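Local coordinates for valine-pyruvate aminotransferase (Salmonella typhimurium, PDB 3G7Q), which catalyses the pyridoxal 5'-phosphate-dependent transfer of an amino group from valine to pyruvate, giving alanine, at residues G39-I44 and L248-L253; L134-I139 and N191-V196; E163-Y168 and H334-A339; A339-L344 and R389-P394. One frame throughout, in Å; residues are numbered along the deposited sequence. Where two conformers were deposited one is given.

Interactions 2, 3 and 4 lie close together, with centres 11 to 12 Å apart, and each touches the other two. Interaction 1 lies about 13 Å from interaction 4 but 18 and 21 Å from interactions 2 and 3, between centres. Interactions 3 and 4 belong to one mixed sheet, with strands 165-169, 332-334, 341-345 and 387-391, and share Ala339. Interaction 2 joins the start of helix 138-142, after strand 129-132, to the loop after strand 181-187 of the seven-stranded sheet. Along the chain, interaction 1 spans interaction 2, interaction 3 alternates with both, and interaction 4 follows. The regions of the two sheets meet at Asn191 and Arg389, probably around the active site, as in class I aminotransferases.

Interaction 1 of 4, residues G39-I44 and L248-L253; sequences GNPAHI and LSKLGL
The loop 39-44 passes the 3-10 turn 249-251 most closely at Pro41 and Lys250, whose CA atoms are 5.8 Å apart. The turn is held by its own backbone: Ser249 O accepts from both Gly252 N and Leu253 N. Lys250 makes the polar link between the segments. Its CG points away from its own carbonyl carbon (chi1 -48°), the chain bends at chi2, and the rest runs straight. This carries NZ to Gly39 O, a hydrogen bond of 2.8 Å, with the donor tilted 22° from the carbonyl plane. The Pro41 ring lies against the turn. Its CG is 3.7 Å from Ser249 O and 4.3 Å from Gly252 CA. The sequence Ser-Leu-Ser-Lys and the place of Lys250 are consistent with the lysine that forms the Schiff base with pyridoxal phosphate in this family. Tyr222 and Pro227 also touch its side chain. Asn40 packs on Tyr71 of the second subunit. Segment 248-253 lies between strands 242-247 and 259-262. Helix 299-325 packs on Pro41, Ala42 and Leu251, and helix 285-295 covers Leu248, Leu251 and Leu253.

Interaction 2 of 4, residues L134-I139 and N191-V196; sequences LAPEYI and NPTGNV
The side chain of Asn191 crosses Tyr138 at a slant. Its CB is 3.8 Å from Tyr138 CB. CG follows, 3.4 Å from that same Tyr138 CB. With chi1 at 170°, the amide extends away from the backbone N of Asn191. It is nearly parallel to the tyrosine ring, planes 16° apart, but displaced from it. OD1 passes Tyr138 CB and takes a hydrogen bond from Arg389 NH1, which fixes the amide's rotation. Only ND2 reaches over the ring face, toward the rim, and it is 3.4 Å from Tyr138 CG. Asn191 opens the sequence Asn-Pro-Thr-Gly, a hallmark of class I aminotransferases, and the peptide bond before Pro192 is cis. The peptide bond before Pro136 is cis too. These two prolines meet, with Pro136 CB 4.1 Å from Pro192 CG. Thr193 packs more tightly on the Pro136 ring, its CG2 only 3.5 Å from Pro136 CG. Its OG1 accepts from Asn195 N, forming an ST turn. A water bridges the segments here, donating to Pro136 O at 3.0 Å and lying 2.7 Å from Thr193 OG1. Further along, Asn195 ND2 rests 3.5 Å from Leu134 CD2, and Asn195 OD1 accepts from Lys167 NZ. Trp343 covers Pro136, Pro192 and Thr193.

Interaction 3 of 4, residues E163-Y168 and H334-A339; sequences EGQFKY and HKPEGA
Phe166 O sits 3.5 Å above the centre of the His334 ring. The Phe166 ring takes His334 CA over one face, a CH-pi contact. The edge of the histidine turns toward the phenylalanine face in a T-shaped pair, planes 68° apart. At the rim of Phe166, in its plane, is Tyr168 CE1. His334 NE2 accepts from Tyr168 N at 3.1 Å, a bond 29° out of the ring plane. ND1 donates to Lys335 O at 3.0 Å. This pattern suggests a proton on ND1. Phe166 and His334 form a parallel bridge between strands 165-169 and 332-334 of the mixed sheet, and Lys335 N donates to Phe166 O at 2.8 Å. Beyond the rings, Lys167 turns at chi4 (67°) and sets NZ 2.7 Å from Glu337 OE1, a salt bridge to the syn lone pair. A water lies near NZ and 2.7 Å from Glu337 OE2. Besides Asn195, NZ also bonds Val196 O. Pro336, at the centre of an inverse gamma turn, packs on helix 299-325.

Interaction 4 of 4, residues A339-L344 and R389-P394; sequences AIFLWL and RMNYVP
Tyr392 OH donates to Ala339 O at 2.6 Å, in the carbonyl plane, and Tyr392 N donates to Ile340 O at 3.1 Å. The residue thus grips the two residues just before strand 341-345 by both its backbone and its side chain. Next along, Leu342 and Met390 form the antiparallel hydrogen-bonded pair. Met390 N reaches Leu342 O at 2.9 Å in a nearly straight bond, and Leu342 N returns one to Met390 O. The non-hydrogen-bonded pairs Phe341-Asn391 and Trp343-Arg389 flank it. Where the strand ends, Asn391 OD1 accepts from Val393 N, an Asx turn. The bend of Arg389 at chi3 (78°) turns one face of its guanidinium to Phe341, planes 24° apart. Phe341 CE1 lies 3.5 Å above the guanidinium plane, over its centre. NH2 donates to Gly37 O and Asn191 holds NH1, which keeps the group in place. The position is consistent with the arginine that binds the substrate carboxylate in class I aminotransferases. Trp343 meets Arg389 CB at its ring edge, with CE3 3.9 Å away. On the other face, Leu342 CB touches CG of selenomethionine Met390 at 3.9 Å, and Leu344 CD1 lies 4.0 Å from its SE. Helix 299-325 covers Leu342 and Tyr392, helix 396-416 covers Met390 and Leu344, and strand 332-334 flanks strand 341-345.

Interaction 1 of 4, residues G39-I44 and L248-L253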
loop_
_atom_site.group_PDB
_atom_site.type_symbol
_atom_site.label_atom_id
_atom_site.label_comp_id
_atom_site.label_asym_id
_atom_site.label_seq_id
_atom_site.Cartn_x
_atom_site.Cartn_y
_atom_site.Cartn_z
ATOM N N GLY A 39 6.029 -12.278 -12.977
ATOM C CA GLY A 39 5.323 -11.281 -13.730
ATOM C C GLY A 39 6.078 -9.978 -13.824
ATOM O O GLY A 39 5.474 -8.931 -14.061
ATOM N N ASN A 40 7.392 -10.019 -13.671
ATOM C CA ASN A 40 8.146 -8.778 -13.802
ATOM C C ASN A 40 8.488 -8.396 -15.228
ATOM O O ASN A 40 8.771 -9.248 -16.071
ATOM C CB ASN A 40 9.397 -8.860 -12.975
ATOM C CG ASN A 40 9.084 -8.909 -11.482
ATOM O OD1 ASN A 40 8.114 -8.286 -11.000
ATOM N ND2 ASN A 40 9.898 -9.630 -10.758
ATOM N N PRO A 41 8.512 -7.090 -15.499
ATOM C CA PRO A 41 8.861 -6.649 -16.826
ATOM C C PRO A 41 10.355 -6.795 -17.104
ATOM O O PRO A 41 11.163 -7.152 -16.217
ATOM C CB PRO A 41 8.443 -5.162 -16.824
ATOM C CG PRO A 41 8.522 -4.753 -15.412
ATOM C CD PRO A 41 8.184 -5.971 -14.593
ATOM N N ALA A 42 10.711 -6.523 -18.338
ATOM C CA ALA A 42 12.088 -6.571 -18.769
ATOM C C ALA A 42 12.875 -5.361 -18.320
ATOM O O ALA A 42 12.307 -4.352 -17.919
ATOM C CB ALA A 42 12.111 -6.657 -20.310
ATOM N N HIS A 43 14.199 -5.488 -18.333
ATOM C CA HIS A 43 15.088 -4.352 -18.125
ATOM C C HIS A 43 15.583 -3.930 -19.502
ATOM O O HIS A 43 16.569 -4.459 -20.000
ATOM C CB HIS A 43 16.256 -4.714 -17.229
ATOM C CG HIS A 43 15.830 -5.112 -15.864
ATOM N ND1 HIS A 43 15.501 -4.186 -14.899
ATOM C CD2 HIS A 43 15.645 -6.330 -15.308
ATOM C CE1 HIS A 43 15.154 -4.824 -13.795
ATOM N NE2 HIS A 43 15.232 -6.123 -14.016
ATOM N N ILE A 44 14.900 -2.966 -20.107
ATOM C CA ILE A 44 15.221 -2.535 -21.450
ATOM C C ILE A 44 16.353 -1.558 -21.331
ATOM O O ILE A 44 16.215 -0.524 -20.639
ATOM C CB ILE A 44 13.997 -1.917 -22.162
ATOM C CG1 ILE A 44 12.840 -2.929 -22.199
ATOM C CG2 ILE A 44 14.398 -1.397 -23.539
ATOM C CD1 ILE A 44 11.506 -2.390 -22.797
ATOM N N LEU A 248 2.058 2.177 -13.185
ATOM C CA LEU A 248 3.381 2.584 -13.638
ATOM C C LEU A 248 4.369 1.415 -13.715
ATOM O O LEU A 248 5.355 1.492 -14.420
ATOM C CB LEU A 248 3.901 3.608 -12.636
ATOM C CG LEU A 248 5.126 4.444 -12.916
ATOM C CD1 LEU A 248 5.057 5.163 -14.251
ATOM C CD2 LEU A 248 5.240 5.452 -11.740
ATOM N N SER A 249 4.089 0.312 -13.041
ATOM C CA SER A 249 5.092 -0.752 -12.901
ATOM C C SER A 249 5.565 -1.387 -14.196
ATOM O O SER A 249 6.772 -1.615 -14.372
ATOM C CB SER A 249 4.593 -1.848 -11.952
ATOM O OG SER A 249 3.588 -2.610 -12.552
ATOM N N LYS A 250 4.655 -1.601 -15.142
ATOM C CA LYS A 250 5.033 -2.270 -16.392
ATOM C C LYS A 250 5.775 -1.337 -17.365
ATOM O O LYS A 250 6.205 -1.765 -18.444
ATOM C CB LYS A 250 3.844 -3.006 -16.999
ATOM C CG LYS A 250 3.065 -3.883 -15.984
ATOM C CD LYS A 250 3.915 -4.967 -15.294
ATOM C CE LYS A 250 3.110 -5.663 -14.198
ATOM N NZ LYS A 250 3.915 -6.717 -13.560
ATOM N N LEU A 251 5.934 -0.070 -16.971
ATOM C CA LEU A 251 6.779 0.865 -17.688
ATOM C C LEU A 251 8.253 0.540 -17.408
ATOM O O LEU A 251 9.143 1.103 -18.040
ATOM C CB LEU A 251 6.509 2.304 -17.226
ATOM C CG LEU A 251 7.045 3.433 -18.114
ATOM C CD1 LEU A 251 6.187 3.542 -19.346
ATOM C CD2 LEU A 251 7.065 4.765 -17.374
ATOM N N GLY A 252 8.507 -0.354 -16.445
ATOM C CA GLY A 252 9.864 -0.721 -16.036
ATOM C C GLY A 252 10.222 -0.131 -14.674
ATOM O O GLY A 252 11.403 0.039 -14.361
ATOM N N LEU A 253 9.206 0.165 -13.869
ATOM C CA LEU A 253 9.379 0.731 -12.539
ATOM C C LEU A 253 8.660 -0.141 -11.507
ATOM O O LEU A 253 7.852 0.361 -10.727
ATOM C CB LEU A 253 8.851 2.166 -12.508
ATOM C CG LEU A 253 9.579 3.169 -13.412
ATOM C CD1 LEU A 253 8.850 4.512 -13.490
ATOM C CD2 LEU A 253 11.063 3.361 -12.938
#

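Interaction 2 of 4, residues L134-I139 and N191-V196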
loop_
_atom_site.group_PDB
_atom_site.type_symbol
_atom_site.label_atom_id
_atom_site.label_comp_id
_atom_site.label_asym_id
_atom_site.label_seq_id
_atom_site.Cartn_x
_atom_site.Cartn_y
_atom_site.Cartn_z
ATOM N N LEU A 134 -14.582 -13.392 -19.333
ATOM C CA LEU A 134 -13.613 -14.034 -20.194
ATOM C C LEU A 134 -12.445 -14.565 -19.331
ATOM O O LEU A 134 -11.380 -13.986 -19.288
ATOM C CB LEU A 134 -13.160 -13.090 -21.315
ATOM C CG LEU A 134 -12.337 -13.584 -22.544
ATOM C CD1 LEU A 134 -12.866 -14.815 -23.139
ATOM C CD2 LEU A 134 -12.306 -12.510 -23.592
ATOM N N ALA A 135 -12.668 -15.701 -18.707
ATOM C CA ALA A 135 -11.582 -16.389 -18.008
ATOM C C ALA A 135 -10.681 -17.020 -19.074
ATOM O O ALA A 135 -11.169 -17.369 -20.138
ATOM C CB ALA A 135 -12.145 -17.437 -17.084
ATOM N N PRO A 136 -9.376 -17.211 -18.795
ATOM C CA PRO A 136 -8.654 -16.943 -17.559
ATOM C C PRO A 136 -8.225 -15.485 -17.360
ATOM O O PRO A 136 -7.951 -14.759 -18.323
ATOM C CB PRO A 136 -7.414 -17.837 -17.685
ATOM C CG PRO A 136 -7.171 -17.879 -19.127
ATOM C CD PRO A 136 -8.490 -17.790 -19.818
ATOM N N GLU A 137 -8.178 -15.094 -16.095
ATOM C CA GLU A 137 -7.779 -13.770 -15.653
ATOM C C GLU A 137 -6.782 -13.942 -14.527
ATOM O O GLU A 137 -6.799 -14.953 -13.826
ATOM C CB GLU A 137 -8.993 -12.992 -15.134
ATOM C CG GLU A 137 -9.875 -12.382 -16.205
ATOM C CD GLU A 137 -9.235 -11.172 -16.898
ATOM O OE1 GLU A 137 -8.140 -10.744 -16.486
ATOM O OE2 GLU A 137 -9.829 -10.664 -17.866
ATOM N N TYR A 138 -5.895 -12.975 -14.369
ATOM C CA TYR A 138 -4.925 -12.996 -13.288
ATOM C C TYR A 138 -5.488 -12.573 -11.929
ATOM O O TYR A 138 -5.211 -13.219 -10.927
ATOM C CB TYR A 138 -3.730 -12.106 -13.639
ATOM C CG TYR A 138 -2.856 -11.809 -12.447
ATOM C CD1 TYR A 138 -2.015 -12.780 -11.936
ATOM C CD2 TYR A 138 -2.881 -10.566 -11.826
ATOM C CE1 TYR A 138 -1.210 -12.534 -10.832
ATOM C CE2 TYR A 138 -2.082 -10.307 -10.708
ATOM C CZ TYR A 138 -1.247 -11.301 -10.219
ATOM O OH TYR A 138 -0.443 -11.097 -9.109
ATOM N N ILE A 139 -6.268 -11.510 -11.856
ATOM C CA ILE A 139 -6.717 -11.081 -10.500
ATOM C C ILE A 139 -7.421 -12.212 -9.706
ATOM O O ILE A 139 -7.260 -12.322 -8.473
ATOM C CB ILE A 139 -7.550 -9.758 -10.534
ATOM C CG1 ILE A 139 -7.717 -9.209 -9.102
ATOM C CG2 ILE A 139 -8.876 -9.957 -11.257
ATOM C CD1 ILE A 139 -6.377 -8.917 -8.380
ATOM N N ASN A 191 -3.277 -10.660 -18.558
ATOM C CA ASN A 191 -2.406 -11.607 -17.864
ATOM C C ASN A 191 -3.452 -12.685 -17.469
ATOM O O ASN A 191 -4.370 -12.404 -16.696
ATOM C CB ASN A 191 -1.757 -10.930 -16.662
ATOM C CG ASN A 191 -1.018 -11.892 -15.733
ATOM O OD1 ASN A 191 -1.056 -13.136 -15.893
ATOM N ND2 ASN A 191 -0.368 -11.317 -14.690
ATOM N N PRO A 192 -3.241 -13.970 -17.825
ATOM C CA PRO A 192 -2.050 -14.669 -18.331
ATOM C C PRO A 192 -1.917 -15.034 -19.797
ATOM O O PRO A 192 -0.905 -15.612 -20.174
ATOM C CB PRO A 192 -2.160 -15.995 -17.550
ATOM C CG PRO A 192 -3.630 -16.305 -17.647
ATOM C CD PRO A 192 -4.315 -14.940 -17.508
ATOM N N THR A 193 -2.890 -14.678 -20.607
ATOM C CA THR A 193 -2.958 -15.138 -22.005
ATOM C C THR A 193 -2.371 -14.264 -23.070
ATOM O O THR A 193 -2.063 -14.729 -24.166
ATOM C CB THR A 193 -4.443 -15.308 -22.369
ATOM O OG1 THR A 193 -5.136 -14.084 -22.103
ATOM C CG2 THR A 193 -5.099 -16.426 -21.531
ATOM N N GLY A 194 -2.241 -12.979 -22.767
ATOM C CA GLY A 194 -1.897 -11.992 -23.763
ATOM C C GLY A 194 -3.116 -11.671 -24.641
ATOM O O GLY A 194 -2.982 -11.005 -25.692
ATOM N N ASN A 195 -4.301 -12.145 -24.263
ATOM C CA ASN A 195 -5.478 -11.879 -25.057
ATOM C C ASN A 195 -5.871 -10.405 -25.047
ATOM O O ASN A 195 -5.732 -9.730 -24.028
ATOM C CB ASN A 195 -6.665 -12.657 -24.527
ATOM C CG ASN A 195 -7.870 -12.588 -25.463
ATOM O OD1 ASN A 195 -7.733 -12.791 -26.678
ATOM N ND2 ASN A 195 -9.051 -12.283 -24.900
ATOM N N VAL A 196 -6.403 -9.955 -26.172
ATOM C CA VAL A 196 -6.983 -8.624 -26.272
ATOM C C VAL A 196 -8.449 -8.797 -26.664
ATOM O O VAL A 196 -8.777 -9.127 -27.816
ATOM C CB VAL A 196 -6.199 -7.710 -27.236
ATOM C CG1 VAL A 196 -7.004 -6.436 -27.559
ATOM C CG2 VAL A 196 -4.848 -7.363 -26.617
HETATM O O HOH W 1 -7.712 -14.486 -21.304
#

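Interaction 3 of 4, residues E163-Y168 and H334-A339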
loop_
_atom_site.group_PDB
_atom_site.type_symbol
_atom_site.label_atom_id
_atom_site.label_comp_id
_atom_site.label_asym_id
_atom_site.label_seq_id
_atom_site.Cartn_x
_atom_site.Cartn_y
_atom_site.Cartn_z
ATOM N N GLU A 163 -0.639 -21.225 -37.326
ATOM C CA GLU A 163 0.606 -21.422 -36.598
ATOM C C GLU A 163 0.407 -22.001 -35.202
ATOM O O GLU A 163 1.177 -21.724 -34.297
ATOM C CB GLU A 163 1.467 -20.155 -36.581
ATOM C CG GLU A 163 1.740 -19.657 -38.024
ATOM C CD GLU A 163 2.861 -18.651 -38.155
ATOM O OE1 GLU A 163 3.627 -18.442 -37.189
ATOM O OE2 GLU A 163 2.991 -18.062 -39.272
ATOM N N GLY A 164 -0.600 -22.845 -35.044
ATOM C CA GLY A 164 -0.803 -23.519 -33.778
ATOM C C GLY A 164 -1.088 -22.554 -32.649
ATOM O O GLY A 164 -0.621 -22.719 -31.510
ATOM N N GLN A 165 -1.857 -21.533 -32.985
ATOM C CA GLN A 165 -2.256 -20.536 -31.995
ATOM C C GLN A 165 -3.757 -20.645 -31.736
ATOM O O GLN A 165 -4.458 -21.439 -32.373
ATOM C CB GLN A 165 -1.815 -19.128 -32.422
ATOM C CG GLN A 165 -0.304 -19.001 -32.410
ATOM C CD GLN A 165 0.239 -17.652 -32.784
ATOM O OE1 GLN A 165 -0.492 -16.671 -32.970
ATOM N NE2 GLN A 165 1.564 -17.595 -32.899
ATOM N N PHE A 166 -4.245 -19.851 -30.788
ATOM C CA PHE A 166 -5.672 -19.853 -30.491
ATOM C C PHE A 166 -6.027 -18.578 -29.766
ATOM O O PHE A 166 -5.138 -17.856 -29.293
ATOM C CB PHE A 166 -6.099 -21.091 -29.698
ATOM C CG PHE A 166 -5.572 -21.158 -28.293
ATOM C CD1 PHE A 166 -4.268 -21.536 -28.047
ATOM C CD2 PHE A 166 -6.396 -20.895 -27.210
ATOM C CE1 PHE A 166 -3.793 -21.652 -26.775
ATOM C CE2 PHE A 166 -5.896 -21.005 -25.904
ATOM C CZ PHE A 166 -4.604 -21.365 -25.701
ATOM N N LYS A 167 -7.329 -18.320 -29.657
ATOM C CA LYS A 167 -7.805 -17.120 -29.000
ATOM C C LYS A 167 -9.111 -17.419 -28.245
ATOM O O LYS A 167 -10.021 -18.056 -28.783
ATOM C CB LYS A 167 -8.062 -16.023 -30.039
ATOM C CG LYS A 167 -8.573 -14.721 -29.458
ATOM C CD LYS A 167 -8.635 -13.591 -30.487
ATOM C CE LYS A 167 -9.390 -12.354 -29.951
ATOM N NZ LYS A 167 -8.703 -11.641 -28.821
ATOM N N TYR A 168 -9.165 -16.992 -27.000
ATOM C CA TYR A 168 -10.368 -17.130 -26.202
ATOM C C TYR A 168 -11.338 -16.025 -26.577
ATOM O O TYR A 168 -10.932 -14.891 -26.873
ATOM C CB TYR A 168 -10.068 -17.023 -24.729
ATOM C CG TYR A 168 -9.248 -18.157 -24.134
ATOM C CD1 TYR A 168 -9.693 -19.473 -24.193
ATOM C CD2 TYR A 168 -8.094 -17.897 -23.455
ATOM C CE1 TYR A 168 -8.961 -20.526 -23.609
ATOM C CE2 TYR A 168 -7.354 -18.912 -22.865
ATOM C CZ TYR A 168 -7.796 -20.235 -22.953
ATOM O OH TYR A 168 -7.059 -21.242 -22.388
ATOM N N HIS A 334 -1.493 -19.260 -27.059
ATOM C CA HIS A 334 -2.529 -18.234 -27.219
ATOM C C HIS A 334 -1.921 -17.112 -28.052
ATOM O O HIS A 334 -0.758 -16.742 -27.857
ATOM C CB HIS A 334 -3.013 -17.660 -25.892
ATOM C CG HIS A 334 -4.275 -16.863 -26.020
ATOM N ND1 HIS A 334 -4.298 -15.590 -26.551
ATOM C CD2 HIS A 334 -5.565 -17.174 -25.725
ATOM C CE1 HIS A 334 -5.548 -15.143 -26.559
ATOM N NE2 HIS A 334 -6.340 -16.087 -26.082
ATOM N N LYS A 335 -2.676 -16.593 -29.010
ATOM C CA LYS A 335 -2.176 -15.457 -29.812
ATOM C C LYS A 335 -1.663 -14.356 -28.881
ATOM O O LYS A 335 -2.358 -13.909 -28.006
ATOM C CB LYS A 335 -3.271 -14.928 -30.726
ATOM C CG LYS A 335 -2.726 -13.837 -31.632
ATOM C CD LYS A 335 -3.816 -13.312 -32.519
ATOM C CE LYS A 335 -3.182 -12.380 -33.555
ATOM N NZ LYS A 335 -4.230 -11.898 -34.485
ATOM N N PRO A 336 -0.393 -13.967 -29.024
ATOM C CA PRO A 336 0.170 -12.991 -28.103
ATOM C C PRO A 336 -0.196 -11.574 -28.535
ATOM O O PRO A 336 0.518 -10.948 -29.307
ATOM C CB PRO A 336 1.682 -13.264 -28.214
ATOM C CG PRO A 336 1.874 -13.719 -29.487
ATOM C CD PRO A 336 0.629 -14.474 -29.954
ATOM N N GLU A 337 -1.323 -11.081 -28.044
ATOM C CA GLU A 337 -1.818 -9.755 -28.472
ATOM C C GLU A 337 -1.327 -8.598 -27.598
ATOM O O GLU A 337 -1.476 -7.423 -27.980
ATOM C CB GLU A 337 -3.351 -9.783 -28.587
ATOM C CG GLU A 337 -3.850 -10.762 -29.642
ATOM C CD GLU A 337 -5.329 -10.721 -29.816
ATOM O OE1 GLU A 337 -6.061 -11.011 -28.861
ATOM O OE2 GLU A 337 -5.773 -10.387 -30.931
ATOM N N GLY A 338 -0.684 -8.905 -26.479
ATOM C CA GLY A 338 -0.122 -7.921 -25.601
ATOM C C GLY A 338 0.372 -8.579 -24.342
ATOM O O GLY A 338 0.330 -9.816 -24.205
ATOM N N ALA A 339 0.822 -7.751 -23.406
ATOM C CA ALA A 339 1.403 -8.172 -22.164
ATOM C C ALA A 339 2.727 -8.958 -22.371
ATOM O O ALA A 339 3.309 -8.951 -23.472
ATOM C CB ALA A 339 0.384 -8.934 -21.230
HETATM O O HOH W 2 -8.053 -9.052 -30.594
#

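Interaction 4 of 4, residues A339-L344 and R389-P394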
loop_
_atom_site.group_PDB
_atom_site.type_symbol
_atom_site.label_atom_id
_atom_site.label_comp_id
_atom_site.label_asym_id
_atom_site.label_seq_id
_atom_site.Cartn_x
_atom_site.Cartn_y
_atom_site.Cartn_z
ATOM N N ALA A 339 0.822 -7.751 -23.406
ATOM C CA ALA A 339 1.403 -8.172 -22.164
ATOM C C ALA A 339 2.727 -8.958 -22.371
ATOM O O ALA A 339 3.309 -8.951 -23.472
ATOM C CB ALA A 339 0.384 -8.934 -21.230
ATOM N N ILE A 340 3.187 -9.568 -21.299
ATOM C CA ILE A 340 4.560 -10.102 -21.231
ATOM C C ILE A 340 4.638 -11.618 -21.031
ATOM O O ILE A 340 5.694 -12.156 -20.635
ATOM C CB ILE A 340 5.347 -9.366 -20.085
ATOM C CG1 ILE A 340 4.740 -9.628 -18.687
ATOM C CG2 ILE A 340 5.459 -7.837 -20.412
ATOM C CD1 ILE A 340 5.590 -9.072 -17.484
ATOM N N PHE A 341 3.520 -12.284 -21.312
ATOM C CA PHE A 341 3.402 -13.718 -21.106
ATOM C C PHE A 341 3.069 -14.488 -22.375
ATOM O O PHE A 341 2.534 -13.941 -23.318
ATOM C CB PHE A 341 2.252 -14.008 -20.132
ATOM C CG PHE A 341 2.339 -13.224 -18.851
ATOM C CD1 PHE A 341 3.213 -13.608 -17.841
ATOM C CD2 PHE A 341 1.599 -12.074 -18.690
ATOM C CE1 PHE A 341 3.323 -12.853 -16.674
ATOM C CE2 PHE A 341 1.714 -11.307 -17.503
ATOM C CZ PHE A 341 2.558 -11.690 -16.522
ATOM N N LEU A 342 3.399 -15.771 -22.346
ATOM C CA LEU A 342 2.884 -16.716 -23.306
ATOM C C LEU A 342 2.066 -17.750 -22.509
ATOM O O LEU A 342 2.474 -18.235 -21.435
ATOM C CB LEU A 342 3.969 -17.378 -24.142
ATOM C CG LEU A 342 4.666 -16.480 -25.154
ATOM C CD1 LEU A 342 5.852 -17.249 -25.806
ATOM C CD2 LEU A 342 3.688 -15.964 -26.221
ATOM N N TRP A 343 0.896 -18.043 -23.038
ATOM C CA TRP A 343 -0.021 -19.030 -22.455
ATOM C C TRP A 343 0.020 -20.236 -23.362
ATOM O O TRP A 343 -0.387 -20.172 -24.556
ATOM C CB TRP A 343 -1.403 -18.431 -22.365
ATOM C CG TRP A 343 -2.513 -19.275 -21.824
ATOM C CD1 TRP A 343 -3.522 -19.846 -22.518
ATOM C CD2 TRP A 343 -2.785 -19.532 -20.435
ATOM N NE1 TRP A 343 -4.382 -20.467 -21.669
ATOM C CE2 TRP A 343 -3.961 -20.289 -20.383
ATOM C CE3 TRP A 343 -2.130 -19.214 -19.242
ATOM C CZ2 TRP A 343 -4.521 -20.733 -19.181
ATOM C CZ3 TRP A 343 -2.690 -19.635 -18.040
ATOM C CH2 TRP A 343 -3.871 -20.388 -18.025
ATOM N N LEU A 344 0.493 -21.338 -22.778
ATOM C CA LEU A 344 0.719 -22.578 -23.503
ATOM C C LEU A 344 -0.359 -23.590 -23.176
ATOM O O LEU A 344 -0.583 -23.890 -22.003
ATOM C CB LEU A 344 2.078 -23.163 -23.136
ATOM C CG LEU A 344 3.272 -22.175 -23.214
ATOM C CD1 LEU A 344 4.590 -22.866 -22.800
ATOM C CD2 LEU A 344 3.362 -21.493 -24.583
ATOM N N ARG A 389 1.337 -20.879 -17.802
ATOM C CA ARG A 389 1.789 -19.543 -18.161
ATOM C C ARG A 389 3.307 -19.437 -18.009
ATOM O O ARG A 389 3.872 -19.894 -17.005
ATOM C CB ARG A 389 1.178 -18.500 -17.239
ATOM C CG ARG A 389 1.417 -17.058 -17.684
ATOM C CD ARG A 389 1.069 -16.047 -16.559
ATOM N NE ARG A 389 2.111 -15.952 -15.526
ATOM C CZ ARG A 389 2.001 -15.230 -14.404
ATOM N NH1 ARG A 389 0.901 -14.530 -14.151
ATOM N NH2 ARG A 389 2.994 -15.213 -13.520
HETATM N N MSE A 390 3.949 -18.800 -18.973
HETATM C CA MSE A 390 5.361 -18.444 -18.880
HETATM C C MSE A 390 5.536 -16.957 -19.183
HETATM O O MSE A 390 4.687 -16.336 -19.843
HETATM C CB MSE A 390 6.223 -19.265 -19.834
HETATM C CG MSE A 390 5.875 -19.134 -21.284
HETATM SE SE MSE A 390 7.349 -19.945 -22.365
HETATM C CE MSE A 390 8.608 -18.525 -22.303
ATOM N N ASN A 391 6.657 -16.407 -18.720
ATOM C CA ASN A 391 7.051 -15.012 -18.948
ATOM C C ASN A 391 8.108 -15.057 -20.044
ATOM O O ASN A 391 9.075 -15.809 -19.908
ATOM C CB ASN A 391 7.584 -14.417 -17.646
ATOM C CG ASN A 391 7.946 -12.954 -17.768
ATOM O OD1 ASN A 391 8.552 -12.539 -18.754
ATOM N ND2 ASN A 391 7.611 -12.164 -16.724
ATOM N N TYR A 392 7.911 -14.325 -21.144
ATOM C CA TYR A 392 8.874 -14.379 -22.291
ATOM C C TYR A 392 10.010 -13.348 -22.235
ATOM O O TYR A 392 10.808 -13.252 -23.179
ATOM C CB TYR A 392 8.130 -14.273 -23.635
ATOM C CG TYR A 392 7.429 -12.959 -23.922
ATOM C CD1 TYR A 392 8.144 -11.856 -24.391
ATOM C CD2 TYR A 392 6.060 -12.835 -23.767
ATOM C CE1 TYR A 392 7.524 -10.652 -24.645
ATOM C CE2 TYR A 392 5.418 -11.649 -24.071
ATOM C CZ TYR A 392 6.157 -10.555 -24.484
ATOM O OH TYR A 392 5.525 -9.359 -24.751
ATOM N N VAL A 393 10.092 -12.611 -21.147
ATOM C CA VAL A 393 11.110 -11.568 -20.945
ATOM C C VAL A 393 12.542 -12.021 -20.622
ATOM O O VAL A 393 13.486 -11.347 -21.038
ATOM C CB VAL A 393 10.675 -10.613 -19.790
ATOM C CG1 VAL A 393 11.842 -9.799 -19.273
ATOM C CG2 VAL A 393 9.536 -9.758 -20.230
ATOM N N PRO A 394 12.725 -13.119 -19.862
ATOM C CA PRO A 394 14.113 -13.512 -19.535
ATOM C C PRO A 394 15.019 -13.715 -20.761
ATOM O O PRO A 394 14.550 -13.885 -21.880
ATOM C CB PRO A 394 13.930 -14.821 -18.773
ATOM C CG PRO A 394 12.596 -14.689 -18.175
ATOM C CD PRO A 394 11.768 -14.033 -19.243
#